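Side-chain contact in Rho GTPase-activating protein 5 (Homo sapiens, PDB 5U4V), which probably stimulates GTP hydrolysis by Rho-family GTPases, and also carries pseudoGTPase domains with a G-domain-like fold, one of which is the fragment described here: residues Gln21-Ala24 against Asn25-Thr29. Numbering follows the deposited sequence.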
ATOM      1  N   GLN A  21      -4.660  -1.071  -9.796  1.00 46.35           N
ATOM      2  CA  GLN A  21      -4.731  -0.098 -10.861  1.00 45.22           C
ATOM      3  C   GLN A  21      -5.731   0.991 -10.540  1.00 44.69           C
ATOM      4  O   GLN A  21      -5.520   2.186 -10.859  1.00 44.70           O
ATOM      5  CB  GLN A  21      -5.072  -0.780 -12.182  1.00 49.52           C
ATOM      6  CG  GLN A  21      -5.078   0.201 -13.354  1.00 53.22           C
ATOM      7  CD  GLN A  21      -3.749   0.936 -13.428  1.00 54.01           C
ATOM      8  OE1 GLN A  21      -2.704   0.311 -13.549  1.00 55.50           O
ATOM      9  NE2 GLN A  21      -3.779   2.266 -13.315  1.00 54.44           N
ATOM     10  N   GLU A  22      -6.846   0.586  -9.950  1.00 44.38           N
ATOM     11  CA  GLU A  22      -7.913   1.507  -9.572  1.00 45.31           C
ATOM     12  C   GLU A  22      -7.384   2.478  -8.522  1.00 43.16           C
ATOM     13  O   GLU A  22      -7.659   3.676  -8.572  1.00 42.87           O
ATOM     14  CB  GLU A  22      -9.144   0.763  -9.060  1.00 46.32           C
ATOM     15  CG  GLU A  22     -10.010   0.154 -10.149  1.00 50.52           C
ATOM     16  CD  GLU A  22     -10.567  -1.226  -9.766  1.00 53.43           C
ATOM     17  OE1 GLU A  22     -11.764  -1.331  -9.359  1.00 52.93           O
ATOM     18  OE2 GLU A  22      -9.780  -2.217  -9.812  1.00 55.38           O
ATOM     19  N   LEU A  23      -6.603   1.942  -7.592  1.00 30.69           N
ATOM     20  CA  LEU A  23      -5.988   2.806  -6.582  1.00 31.94           C
ATOM     21  C   LEU A  23      -4.955   3.741  -7.190  1.00 32.15           C
ATOM     22  O   LEU A  23      -4.903   4.937  -6.840  1.00 31.15           O
ATOM     23  CB  LEU A  23      -5.413   2.010  -5.412  1.00 32.46           C
ATOM     24  CG  LEU A  23      -4.723   2.843  -4.371  1.00 31.56           C
ATOM     25  CD1 LEU A  23      -5.772   3.696  -3.703  1.00 33.27           C
ATOM     26  CD2 LEU A  23      -3.947   2.032  -3.342  1.00 32.51           C
ATOM     27  N   ALA A  24      -4.142   3.224  -8.110  1.00 32.83           N
ATOM     28  CA  ALA A  24      -3.220   4.114  -8.779  1.00 34.25           C
ATOM     29  C   ALA A  24      -3.972   5.215  -9.549  1.00 33.95           C
ATOM     30  O   ALA A  24      -3.608   6.370  -9.460  1.00 31.73           O
ATOM     31  CB  ALA A  24      -2.280   3.332  -9.649  1.00 35.31           C
ATOM     32  N   ASN A  25      -5.069   4.860 -10.221  1.00 33.70           N
ATOM     33  CA  ASN A  25      -5.848   5.862 -10.944  1.00 32.50           C
ATOM     34  C   ASN A  25      -6.454   6.915 -10.027  1.00 34.32           C
ATOM     35  O   ASN A  25      -6.393   8.154 -10.336  1.00 33.25           O
ATOM     36  CB  ASN A  25      -6.956   5.237 -11.750  1.00 32.55           C
ATOM     37  CG  ASN A  25      -6.443   4.329 -12.850  1.00 34.83           C
ATOM     38  OD1 ASN A  25      -5.297   4.420 -13.282  1.00 37.08           O
ATOM     39  ND2 ASN A  25      -7.309   3.493 -13.340  1.00 34.24           N
ATOM     40  N   GLU A  26      -7.071   6.441  -8.947  1.00 35.36           N
ATOM     41  CA  GLU A  26      -7.724   7.301  -7.968  1.00 41.27           C
ATOM     42  C   GLU A  26      -6.789   8.360  -7.457  1.00 40.06           C
ATOM     43  O   GLU A  26      -7.158   9.526  -7.380  1.00 44.12           O
ATOM     44  CB  GLU A  26      -8.208   6.488  -6.786  1.00 44.71           C
ATOM     45  CG  GLU A  26      -8.821   7.311  -5.686  1.00 53.21           C
ATOM     46  CD  GLU A  26     -10.330   7.256  -5.730  1.00 56.08           C
ATOM     47  OE1 GLU A  26     -10.971   8.232  -5.311  1.00 64.94           O
ATOM     48  OE2 GLU A  26     -10.869   6.242  -6.198  1.00 58.09           O
ATOM     49  N   ILE A  27      -5.577   7.945  -7.128  1.00 36.87           N
ATOM     50  CA  ILE A  27      -4.561   8.819  -6.608  1.00 35.69           C
ATOM     51  C   ILE A  27      -4.043   9.824  -7.668  1.00 36.75           C
ATOM     52  O   ILE A  27      -3.871  11.004  -7.361  1.00 38.99           O
ATOM     53  CB  ILE A  27      -3.383   8.046  -5.984  1.00 35.46           C
ATOM     54  CG1 ILE A  27      -3.834   7.150  -4.822  1.00 38.70           C
ATOM     55  CG2 ILE A  27      -2.322   9.015  -5.474  1.00 37.05           C
ATOM     56  CD1 ILE A  27      -2.700   6.501  -4.026  1.00 40.14           C
ATOM     57  N   ARG A  28      -3.786   9.363  -8.885  1.00 33.20           N
ATOM     58  CA  ARG A  28      -3.301  10.244  -9.959  1.00 31.94           C
ATOM     59  C   ARG A  28      -4.232  11.388 -10.329  1.00 34.29           C
ATOM     60  O   ARG A  28      -3.755  12.434 -10.756  1.00 35.03           O
ATOM     61  CB  ARG A  28      -2.952   9.447 -11.222  1.00 31.35           C
ATOM     62  CG  ARG A  28      -1.589   8.756 -11.169  1.00 29.82           C
ATOM     63  CD  ARG A  28      -1.522   7.733 -12.246  1.00 30.16           C
ATOM     64  NE  ARG A  28      -0.432   6.779 -12.068  1.00 30.58           N
ATOM     65  CZ  ARG A  28      -0.223   5.728 -12.861  1.00 30.77           C
ATOM     66  NH1 ARG A  28      -0.986   5.488 -13.908  1.00 30.24           N
ATOM     67  NH2 ARG A  28       0.790   4.930 -12.613  1.00 32.27           N
ATOM     68  N   THR A  29      -5.553  11.208 -10.152  1.00 34.39           N
ATOM     69  CA  THR A  29      -6.491  12.268 -10.476  1.00 38.02           C
ATOM     70  C   THR A  29      -6.299  13.484  -9.535  1.00 42.61           C
ATOM     71  O   THR A  29      -6.889  14.544  -9.757  1.00 43.56           O
ATOM     72  CB  THR A  29      -7.967  11.850 -10.376  1.00 36.96           C
ATOM     73  OG1 THR A  29      -8.267  11.460  -9.033  1.00 36.68           O
ATOM     74  CG2 THR A  29      -8.301  10.785 -11.322  1.00 34.80           C
TER
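Asn25, Glu26, Ile27 and Arg28 each give their backbone N-H to the carbonyl four residues back, Gln21 to Ala24, as successive i to i+4 bonds of helix 19-28, with Asn25 N 2.8 Å from Gln21 O. One turn apart on the outer surface, Gln21 and Asn25 add a side-chain bond. With its CG anti to the backbone N (chi1 -177°) and a bend at chi2, Gln21 curls along the helix axis and brings NE2 to 2.6 Å from Asn25 OD1. The donor is used in the plane of its own amide, yet it stands above the Asn25 carbonyl plane, and the two amides are turned 42° apart. An alanine in place of Gln21 would remove this donor and is likely to leave the Asn25 amide freer to rotate. On the buried side Leu23 CD1 lies 4.1 Å from Ile27 CG1, and both residues pack on Ile159 of helix 156-173. The Arg28 aliphatic chain runs past Ala24 O towards Leu47 O, which its NH2 binds. Leu23 and Ile27 thus pack the helix against the G-domain-like core and Arg28 also ties it to strand 41-50, while the angles of the amide pair are consistent with a bond of modest strength.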